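Local coordinates for protein glutathione reductase (Bartonella henselae, PDB 3O0H) that probably catalyses the NADPH-dependent reduction of glutathione disulfide to glutathione, using a bound flavin-adenine dinucleotide, FAD, as its redox cofactor, at residues Leu376-Ala381 and Tyr474-Gly479; Arg387-Arg392 and Glu418-Val423; Leu119-Leu124 and Val129-Ser134. All blocks are in the same frame, centred on the assembly; numbering follows the deposited sequence.

Contact 1. Residues Leu376-Ala381 and Tyr474-Gly479; sequences LSEEDA and YVYENG
The carboxylate of Glu378 reaches from the first turn of a helix to the phenol groups of Tyr474 and Tyr476, and one oxygen takes both. Tyr474 OH donates to Glu378 OE2 over 2.7 Å on the syn side, that of the other oxygen, while Tyr476 OH donates to Glu378 OE2 over 2.8 Å from the anti side, a little out of the carboxylate plane. The two rings differ in attitude as well. Tyr474 comes from the direction opposite to the glutamate, its ring 37° from the carboxylate; Tyr476 runs across it at nearly a right angle, with the planes 71° apart. Each ring presents its edge to OE2. Glu378 reaches the strand by an extended chain (chi1 175°). Its second oxygen, OE1, forms a salt bridge with Lys412, so both carboxylate oxygens are held and the negative charge would be partly offset. Ser377 OG accepts from Asp380 N at 3.1 Å and caps the helix that carries the glutamate. The N-terminus of this capped helix is thus hydrogen-bonded, through one carboxylate oxygen, to two tyrosines two residues apart on a strand of the antiparallel sheet of the dimerisation domain.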
loop_
_atom_site.group_PDB
_atom_site.type_symbol
_atom_site.label_atom_id
_atom_site.label_comp_id
_atom_site.label_asym_id
_atom_site.label_seq_id
_atom_site.Cartn_x
_atom_site.Cartn_y
_atom_site.Cartn_z
ATOM N N LEU B 376 -15.606 -12.607 -3.127
ATOM C CA LEU B 376 -16.699 -13.052 -2.279
ATOM C C LEU B 376 -16.434 -12.868 -0.795
ATOM O O LEU B 376 -15.386 -13.272 -0.277
ATOM C CB LEU B 376 -16.984 -14.510 -2.521
ATOM C CG LEU B 376 -17.450 -14.879 -3.940
ATOM C CD1 LEU B 376 -17.543 -16.358 -4.027
ATOM C CD2 LEU B 376 -18.802 -14.171 -4.337
ATOM N N SER B 377 -17.423 -12.290 -0.120
ATOM C CA SER B 377 -17.491 -12.368 1.358
ATOM C C SER B 377 -17.459 -13.800 1.842
ATOM O O SER B 377 -17.810 -14.762 1.140
ATOM C CB SER B 377 -18.776 -11.713 1.865
ATOM O OG SER B 377 -19.901 -12.513 1.474
ATOM N N GLU B 378 -17.036 -13.953 3.075
ATOM C CA GLU B 378 -17.031 -15.234 3.707
ATOM C C GLU B 378 -18.399 -15.938 3.602
ATOM O O GLU B 378 -18.494 -17.122 3.230
ATOM C CB GLU B 378 -16.565 -15.038 5.164
ATOM C CG GLU B 378 -16.623 -16.265 5.978
ATOM C CD GLU B 378 -15.809 -16.188 7.269
ATOM O OE1 GLU B 378 -15.073 -15.206 7.526
ATOM O OE2 GLU B 378 -15.896 -17.162 8.008
ATOM N N GLU B 379 -19.478 -15.207 3.851
ATOM C CA GLU B 379 -20.803 -15.820 3.860
ATOM C C GLU B 379 -21.259 -16.229 2.431
ATOM O O GLU B 379 -21.776 -17.317 2.221
ATOM C CB GLU B 379 -21.808 -14.832 4.465
ATOM C CG GLU B 379 -23.275 -15.253 4.366
ATOM C CD GLU B 379 -23.735 -16.265 5.405
ATOM O OE1 GLU B 379 -22.965 -16.729 6.300
ATOM O OE2 GLU B 379 -24.937 -16.585 5.317
ATOM N N ASP B 380 -21.073 -15.347 1.460
ATOM C CA ASP B 380 -21.411 -15.696 0.092
ATOM C C ASP B 380 -20.625 -16.937 -0.335
ATOM O O ASP B 380 -21.203 -17.849 -0.926
ATOM C CB ASP B 380 -21.158 -14.523 -0.849
ATOM C CG ASP B 380 -22.233 -13.431 -0.746
ATOM O OD1 ASP B 380 -23.298 -13.691 -0.149
ATOM O OD2 ASP B 380 -22.017 -12.338 -1.287
ATOM N N ALA B 381 -19.339 -16.992 0.010
ATOM C CA ALA B 381 -18.472 -18.108 -0.368
ATOM C C ALA B 381 -18.963 -19.466 0.189
ATOM O O ALA B 381 -19.016 -20.454 -0.529
ATOM C CB ALA B 381 -17.052 -17.853 0.049
ATOM N N TYR B 474 -9.904 -21.512 10.008
ATOM C CA TYR B 474 -10.907 -22.564 10.089
ATOM C C TYR B 474 -11.439 -22.882 8.694
ATOM O O TYR B 474 -11.053 -22.242 7.719
ATOM C CB TYR B 474 -12.032 -22.171 11.048
ATOM C CG TYR B 474 -12.573 -20.792 10.786
ATOM C CD1 TYR B 474 -13.554 -20.591 9.823
ATOM C CD2 TYR B 474 -12.114 -19.692 11.510
ATOM C CE1 TYR B 474 -14.071 -19.350 9.579
ATOM C CE2 TYR B 474 -12.617 -18.423 11.273
ATOM C CZ TYR B 474 -13.588 -18.257 10.293
ATOM O OH TYR B 474 -14.105 -17.023 10.039
ATOM N N VAL B 475 -12.318 -23.871 8.593
ATOM C CA VAL B 475 -12.770 -24.346 7.279
ATOM C C VAL B 475 -14.255 -24.666 7.332
ATOM O O VAL B 475 -14.753 -25.114 8.359
ATOM C CB VAL B 475 -11.969 -25.626 6.864
ATOM C CG1 VAL B 475 -12.602 -26.358 5.677
ATOM C CG2 VAL B 475 -10.519 -25.290 6.576
ATOM N N TYR B 476 -14.955 -24.432 6.231
ATOM C CA TYR B 476 -16.331 -24.867 6.071
ATOM C C TYR B 476 -16.388 -26.039 5.097
ATOM O O TYR B 476 -15.670 -26.066 4.103
ATOM C CB TYR B 476 -17.212 -23.756 5.514
ATOM C CG TYR B 476 -17.355 -22.520 6.393
ATOM C CD1 TYR B 476 -18.371 -22.429 7.355
ATOM C CD2 TYR B 476 -16.505 -21.437 6.231
ATOM C CE1 TYR B 476 -18.523 -21.265 8.138
ATOM C CE2 TYR B 476 -16.640 -20.287 7.009
ATOM C CZ TYR B 476 -17.645 -20.211 7.945
ATOM O OH TYR B 476 -17.757 -19.087 8.689
ATOM N N GLU B 477 -17.242 -26.998 5.401
ATOM C CA GLU B 477 -17.615 -28.056 4.460
ATOM C C GLU B 477 -19.145 -28.044 4.412
ATOM O O GLU B 477 -19.798 -28.116 5.446
ATOM C CB GLU B 477 -17.083 -29.433 4.912
ATOM N N ASN B 478 -19.706 -27.915 3.216
ATOM C CA ASN B 478 -21.157 -27.883 3.016
ATOM C C ASN B 478 -21.827 -26.877 3.946
ATOM O O ASN B 478 -22.796 -27.196 4.638
ATOM C CB ASN B 478 -21.769 -29.285 3.182
ATOM C CG ASN B 478 -21.390 -30.245 2.041
ATOM O OD1 ASN B 478 -21.368 -29.869 0.863
ATOM N ND2 ASN B 478 -21.097 -31.487 2.396
ATOM N N GLY B 479 -21.275 -25.668 3.977
ATOM C CA GLY B 479 -21.859 -24.561 4.723
ATOM C C GLY B 479 -21.656 -24.555 6.227
ATOM O O GLY B 479 -22.117 -23.633 6.875
#

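Contact 2. Residues Arg387-Arg392 and Glu418-Val423; sequences RVEIYR and ESRIVV
Arg420 NH1 lies between the side chains of Glu389 and Tyr391, two residues apart on one strand, and this is the close part of the contact. It forms a salt bridge with Glu389 OE1 at 2.7 Å, although the hydrogen bond within it is bent and weak (121°). The bond from Arg420 NH1 to Tyr391 OH, 2.9 Å, is straighter at 152° and lies almost in the guanidinium plane. Bends at chi2 and chi3 fold the arginine so that its edge meets both partners. Asp450 holds Arg420 NE, and a water accepts from Arg420 NH2 at 3.0 Å and donates weakly to Tyr391 OH.

Toward the exposed Glu418 and partly exposed Arg387 the fit is looser. Here the backbones come nearer, yet the side chains do not meet, and a water between them accepts from Arg387 N at 2.9 Å and lies 2.7 Å from Glu418 OE1. Arg387 NE adds only a long salt bridge to Glu389 OE2. Arg420 thus links the loop before strand 422-428 to strand 387-395, two places away in the antiparallel sheet of the dimerisation domain. Its nearby charge would probably favour the ionised form of the buried Glu389.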
loop_
_atom_site.group_PDB
_atom_site.type_symbol
_atom_site.label_atom_id
_atom_site.label_comp_id
_atom_site.label_asym_id
_atom_site.label_seq_id
_atom_site.Cartn_x
_atom_site.Cartn_y
_atom_site.Cartn_z
ATOM N N ARG B 387 -16.397 -26.530 -0.153
ATOM C CA ARG B 387 -15.362 -26.346 0.866
ATOM C C ARG B 387 -14.704 -24.976 0.761
ATOM O O ARG B 387 -14.215 -24.600 -0.298
ATOM C CB ARG B 387 -14.300 -27.429 0.774
ATOM C CG ARG B 387 -13.281 -27.400 1.932
ATOM C CD ARG B 387 -12.126 -28.393 1.682
ATOM N NE ARG B 387 -11.013 -28.240 2.643
ATOM C CZ ARG B 387 -10.870 -28.939 3.779
ATOM N NH1 ARG B 387 -11.772 -29.846 4.166
ATOM N NH2 ARG B 387 -9.810 -28.717 4.554
ATOM N N VAL B 388 -14.711 -24.259 1.877
ATOM C CA VAL B 388 -14.166 -22.907 1.961
ATOM C C VAL B 388 -13.205 -22.846 3.142
ATOM O O VAL B 388 -13.551 -23.197 4.276
ATOM C CB VAL B 388 -15.291 -21.877 2.127
ATOM C CG1 VAL B 388 -14.717 -20.450 2.435
ATOM C CG2 VAL B 388 -16.218 -21.915 0.870
ATOM N N GLU B 389 -11.973 -22.469 2.835
ATOM C CA GLU B 389 -10.920 -22.307 3.809
ATOM C C GLU B 389 -10.802 -20.792 4.054
ATOM O O GLU B 389 -10.796 -19.999 3.116
ATOM C CB GLU B 389 -9.611 -22.854 3.250
ATOM C CG GLU B 389 -9.561 -24.390 3.076
ATOM C CD GLU B 389 -8.310 -24.848 2.337
ATOM O OE1 GLU B 389 -7.571 -24.001 1.791
ATOM O OE2 GLU B 389 -8.085 -26.037 2.271
ATOM N N ILE B 390 -10.736 -20.415 5.326
ATOM C CA ILE B 390 -10.637 -19.009 5.734
ATOM C C ILE B 390 -9.280 -18.761 6.401
ATOM O O ILE B 390 -8.912 -19.440 7.378
ATOM C CB ILE B 390 -11.732 -18.655 6.725
ATOM C CG1 ILE B 390 -13.124 -18.877 6.124
ATOM C CG2 ILE B 390 -11.546 -17.201 7.209
ATOM C CD1 ILE B 390 -13.425 -17.970 4.951
ATOM N N TYR B 391 -8.557 -17.773 5.899
ATOM C CA TYR B 391 -7.290 -17.381 6.458
ATOM C C TYR B 391 -7.482 -15.949 6.928
ATOM O O TYR B 391 -7.654 -15.047 6.107
ATOM C CB TYR B 391 -6.155 -17.470 5.434
ATOM C CG TYR B 391 -5.963 -18.895 4.905
ATOM C CD1 TYR B 391 -4.927 -19.701 5.364
ATOM C CD2 TYR B 391 -6.805 -19.403 3.907
ATOM C CE1 TYR B 391 -4.743 -21.013 4.867
ATOM C CE2 TYR B 391 -6.636 -20.721 3.396
ATOM C CZ TYR B 391 -5.608 -21.511 3.880
ATOM O OH TYR B 391 -5.437 -22.773 3.392
ATOM N N ARG B 392 -7.517 -15.795 8.248
ATOM C CA ARG B 392 -7.920 -14.558 8.918
ATOM C C ARG B 392 -6.873 -14.117 9.917
ATOM O O ARG B 392 -6.399 -14.918 10.743
ATOM C CB ARG B 392 -9.227 -14.819 9.649
ATOM C CG ARG B 392 -9.914 -13.596 10.254
ATOM C CD ARG B 392 -11.222 -14.006 10.938
ATOM N NE ARG B 392 -11.986 -12.862 11.444
ATOM C CZ ARG B 392 -11.716 -12.206 12.576
ATOM N NH1 ARG B 392 -10.691 -12.561 13.340
ATOM N NH2 ARG B 392 -12.480 -11.185 12.958
ATOM N N GLU B 418 -11.451 -26.842 -2.903
ATOM C CA GLU B 418 -11.277 -27.851 -3.938
ATOM C C GLU B 418 -10.329 -27.369 -5.009
ATOM O O GLU B 418 -9.481 -28.115 -5.407
ATOM C CB GLU B 418 -12.596 -28.235 -4.591
ATOM C CG GLU B 418 -13.520 -28.984 -3.651
ATOM C CD GLU B 418 -14.929 -29.154 -4.229
ATOM O OE1 GLU B 418 -15.551 -28.137 -4.667
ATOM O OE2 GLU B 418 -15.420 -30.303 -4.193
ATOM N N SER B 419 -10.492 -26.142 -5.495
ATOM C CA SER B 419 -9.596 -25.608 -6.548
ATOM C C SER B 419 -8.332 -24.938 -5.959
ATOM O O SER B 419 -7.358 -24.725 -6.676
ATOM C CB SER B 419 -10.317 -24.569 -7.394
ATOM O OG SER B 419 -10.535 -23.418 -6.578
ATOM N N ARG B 420 -8.359 -24.626 -4.669
ATOM C CA ARG B 420 -7.329 -23.801 -3.995
ATOM C C ARG B 420 -7.316 -22.323 -4.471
ATOM O O ARG B 420 -6.505 -21.529 -4.001
ATOM C CB ARG B 420 -5.926 -24.448 -4.069
ATOM C CG ARG B 420 -5.767 -25.734 -3.166
ATOM C CD ARG B 420 -5.656 -25.382 -1.662
ATOM N NE ARG B 420 -4.350 -24.815 -1.236
ATOM C CZ ARG B 420 -4.107 -24.250 -0.041
ATOM N NH1 ARG B 420 -5.076 -24.148 0.870
ATOM N NH2 ARG B 420 -2.880 -23.798 0.268
ATOM N N ILE B 421 -8.248 -21.927 -5.341
ATOM C CA ILE B 421 -8.296 -20.532 -5.810
ATOM C C ILE B 421 -8.736 -19.579 -4.663
ATOM O O ILE B 421 -9.693 -19.867 -3.920
ATOM C CB ILE B 421 -9.205 -20.372 -7.041
ATOM C CG1 ILE B 421 -8.651 -21.169 -8.243
ATOM C CG2 ILE B 421 -9.284 -18.916 -7.425
ATOM C CD1 ILE B 421 -9.605 -21.285 -9.453
ATOM N N VAL B 422 -8.041 -18.452 -4.531
ATOM C CA VAL B 422 -8.468 -17.388 -3.600
ATOM C C VAL B 422 -9.616 -16.680 -4.308
ATOM O O VAL B 422 -9.431 -16.076 -5.382
ATOM C CB VAL B 422 -7.389 -16.392 -3.294
ATOM C CG1 VAL B 422 -7.904 -15.380 -2.248
ATOM C CG2 VAL B 422 -6.128 -17.104 -2.837
ATOM N N VAL B 423 -10.804 -16.817 -3.726
ATOM C CA VAL B 423 -12.035 -16.287 -4.287
ATOM C C VAL B 423 -12.542 -15.016 -3.639
ATOM O O VAL B 423 -13.493 -14.406 -4.139
ATOM C CB VAL B 423 -13.162 -17.324 -4.232
ATOM C CG1 VAL B 423 -12.755 -18.587 -5.065
ATOM C CG2 VAL B 423 -13.534 -17.688 -2.790
HETATM O O HOH W 1 -15.416 -26.159 -2.856
HETATM O O HOH W 2 -2.143 -22.267 2.681
#

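Contact 3. Residues Leu119-Leu124 and Val129-Ser134; sequences LYREGL and VHIYES
Ile131 CD1 packs between Arg121 and Leu124 of the helix, touching Arg121 CG at 3.7 Å and Leu124 CD1 at 3.9 Å. The same methyl sits over one face of the Arg121 guanidinium, 4.0 Å above the plane and over its centre, so the charged group is backed by an apolar one. Leu124 and Ile131 cross at about a right angle. Closer to the turn, Leu124 CB and Val129 CB approach to 4.2 Å.

Around this apolar patch lie polar links at two ends. Val129 N donates to Leu124 O over 3.0 Å, tilted 33° from the carbonyl plane, which joins the last turn of the helix to the residue just before the strand. At the far end Glu133 OE2 faces both terminal nitrogens of the arginine, Arg121 NH2 at 3.0 Å and Arg121 NH1 at 3.1 Å. Both hydrogen bonds are weak, and the planes of guanidinium and carboxylate stand 58° apart, so the salt bridge is not the flat, two-oxygen type: one oxygen is shared by two nitrogens.

Arg121 leaves the helix with CG anti to the backbone N (chi1 -180°) and runs extended to NE, a course that carries its head past Ile131 to the glutamate. Ile60 packs on both Arg121 and Ile131. In the next shell, Ile54 of strand 52-55 touches Leu124, Val129 and Ile131, while Val39 and Ala42 of helix 36-47 cover Leu124 further. Beyond Glu133, the centre of an inverse gamma turn, Ser134 touches FAD. Helix 102-126 lies on the chain path from strand 52-55 to its parallel neighbour 130-132, so a short turn and this outermost strand complete a beta-alpha-beta type crossover in the FAD-binding domain, which has the Rossmann-like fold of this reductase family.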
loop_
_atom_site.group_PDB
_atom_site.type_symbol
_atom_site.label_atom_id
_atom_site.label_comp_id
_atom_site.label_asym_id
_atom_site.label_seq_id
_atom_site.Cartn_x
_atom_site.Cartn_y
_atom_site.Cartn_z
ATOM N N LEU B 119 -8.297 20.803 -16.897
ATOM C CA LEU B 119 -7.553 19.787 -17.622
ATOM C C LEU B 119 -8.479 18.857 -18.405
ATOM O O LEU B 119 -8.161 18.483 -19.535
ATOM C CB LEU B 119 -6.638 18.957 -16.701
ATOM C CG LEU B 119 -5.392 19.632 -16.081
ATOM C CD1 LEU B 119 -4.778 18.733 -14.942
ATOM C CD2 LEU B 119 -4.317 20.005 -17.122
ATOM N N TYR B 120 -9.597 18.466 -17.816
ATOM C CA TYR B 120 -10.626 17.743 -18.580
ATOM C C TYR B 120 -11.171 18.529 -19.769
ATOM O O TYR B 120 -11.290 18.004 -20.894
ATOM C CB TYR B 120 -11.748 17.255 -17.701
ATOM C CG TYR B 120 -11.353 16.038 -16.892
ATOM C CD1 TYR B 120 -11.034 16.144 -15.557
ATOM C CD2 TYR B 120 -11.279 14.769 -17.482
ATOM C CE1 TYR B 120 -10.665 15.016 -14.796
ATOM C CE2 TYR B 120 -10.889 13.628 -16.733
ATOM C CZ TYR B 120 -10.582 13.781 -15.382
ATOM O OH TYR B 120 -10.207 12.683 -14.607
ATOM N N ARG B 121 -11.482 19.789 -19.529
ATOM C CA ARG B 121 -11.926 20.675 -20.606
ATOM C C ARG B 121 -10.905 20.763 -21.747
ATOM O O ARG B 121 -11.260 20.630 -22.930
ATOM C CB ARG B 121 -12.249 22.048 -20.009
ATOM C CG ARG B 121 -12.734 23.074 -21.012
ATOM C CD ARG B 121 -12.919 24.474 -20.405
ATOM N NE ARG B 121 -13.895 25.228 -21.195
ATOM C CZ ARG B 121 -15.224 25.092 -21.101
ATOM N NH1 ARG B 121 -15.781 24.259 -20.216
ATOM N NH2 ARG B 121 -16.011 25.816 -21.886
ATOM N N GLU B 122 -9.635 20.971 -21.396
ATOM C CA GLU B 122 -8.531 21.006 -22.375
ATOM C C GLU B 122 -8.422 19.709 -23.179
ATOM O O GLU B 122 -8.164 19.716 -24.379
ATOM C CB GLU B 122 -7.190 21.181 -21.674
ATOM C CG GLU B 122 -6.800 22.563 -21.353
ATOM C CD GLU B 122 -5.284 22.790 -21.500
ATOM O OE1 GLU B 122 -4.454 21.841 -21.487
ATOM O OE2 GLU B 122 -4.923 23.941 -21.645
ATOM N N GLY B 123 -8.577 18.589 -22.493
ATOM C CA GLY B 123 -8.502 17.281 -23.164
ATOM C C GLY B 123 -9.581 17.139 -24.211
ATOM O O GLY B 123 -9.331 16.655 -25.308
ATOM N N LEU B 124 -10.776 17.593 -23.884
ATOM C CA LEU B 124 -11.902 17.578 -24.835
ATOM C C LEU B 124 -11.587 18.467 -26.010
ATOM O O LEU B 124 -11.760 18.096 -27.166
ATOM C CB LEU B 124 -13.175 18.070 -24.175
ATOM C CG LEU B 124 -13.798 17.176 -23.123
ATOM C CD1 LEU B 124 -14.888 17.877 -22.301
ATOM C CD2 LEU B 124 -14.349 15.912 -23.791
ATOM N N VAL B 129 -13.475 18.394 -29.605
ATOM C CA VAL B 129 -14.848 18.196 -29.175
ATOM C C VAL B 129 -15.485 19.553 -28.850
ATOM O O VAL B 129 -14.874 20.341 -28.107
ATOM C CB VAL B 129 -14.876 17.305 -27.923
ATOM C CG1 VAL B 129 -16.330 17.154 -27.374
ATOM C CG2 VAL B 129 -14.248 15.952 -28.260
ATOM N N HIS B 130 -16.679 19.840 -29.384
ATOM C CA HIS B 130 -17.364 21.075 -29.033
ATOM C C HIS B 130 -18.164 20.905 -27.737
ATOM O O HIS B 130 -18.982 20.001 -27.657
ATOM C CB HIS B 130 -18.293 21.584 -30.115
ATOM C CG HIS B 130 -18.817 22.959 -29.804
ATOM N ND1 HIS B 130 -18.075 24.099 -30.022
ATOM C CD2 HIS B 130 -19.966 23.369 -29.213
ATOM C CE1 HIS B 130 -18.755 25.157 -29.608
ATOM N NE2 HIS B 130 -19.906 24.737 -29.102
ATOM N N ILE B 131 -17.890 21.770 -26.746
ATOM C CA ILE B 131 -18.512 21.716 -25.418
ATOM C C ILE B 131 -19.710 22.659 -25.399
ATOM O O ILE B 131 -19.547 23.871 -25.568
ATOM C CB ILE B 131 -17.540 22.134 -24.286
ATOM C CG1 ILE B 131 -16.375 21.137 -24.159
ATOM C CG2 ILE B 131 -18.250 22.187 -22.926
ATOM C CD1 ILE B 131 -15.257 21.623 -23.258
ATOM N N TYR B 132 -20.908 22.091 -25.222
ATOM C CA TYR B 132 -22.113 22.880 -25.017
ATOM C C TYR B 132 -22.393 22.963 -23.518
ATOM O O TYR B 132 -22.690 21.931 -22.867
ATOM C CB TYR B 132 -23.302 22.221 -25.738
ATOM C CG TYR B 132 -23.228 22.324 -27.247
ATOM C CD1 TYR B 132 -23.405 23.547 -27.894
ATOM C CD2 TYR B 132 -23.011 21.202 -28.032
ATOM C CE1 TYR B 132 -23.362 23.640 -29.287
ATOM C CE2 TYR B 132 -22.973 21.280 -29.446
ATOM C CZ TYR B 132 -23.130 22.507 -30.068
ATOM O OH TYR B 132 -23.059 22.587 -31.461
ATOM N N GLU B 133 -22.340 24.173 -22.966
ATOM C CA GLU B 133 -22.529 24.349 -21.522
ATOM C C GLU B 133 -24.038 24.522 -21.231
ATOM O O GLU B 133 -24.549 25.621 -20.952
ATOM C CB GLU B 133 -21.688 25.526 -21.036
ATOM C CG GLU B 133 -20.162 25.265 -21.231
ATOM C CD GLU B 133 -19.316 26.369 -20.624
ATOM O OE1 GLU B 133 -19.705 27.533 -20.741
ATOM O OE2 GLU B 133 -18.298 26.065 -19.979
ATOM N N SER B 134 -24.742 23.404 -21.338
ATOM C CA SER B 134 -26.184 23.356 -21.185
ATOM C C SER B 134 -26.607 21.931 -20.949
ATOM O O SER B 134 -25.929 20.992 -21.355
ATOM C CB SER B 134 -26.850 23.862 -22.462
ATOM O OG SER B 134 -28.262 23.882 -22.378
#

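Overall arrangement
Contacts 1 and 2 both reach the same antiparallel sheet, in which strands 474-477 and 387-395 are neighbours; their centres are about 8 Å apart, and contact 2 is nested inside the chain loop that contact 1 closes. They share backbone links: Tyr476 N lies 2.7 Å from Val388 O, and Leu376 N lies 3.0 Å from Val423 O, both probable hydrogen bonds. Contact 3 is remote, on the opposite side of the chain's centre, about 49 Å from contact 1 and 48 Å from contact 2 between centres. It alone includes a residue of the FAD pocket, Ser134. No other protein chain of the assembly touches any of the three.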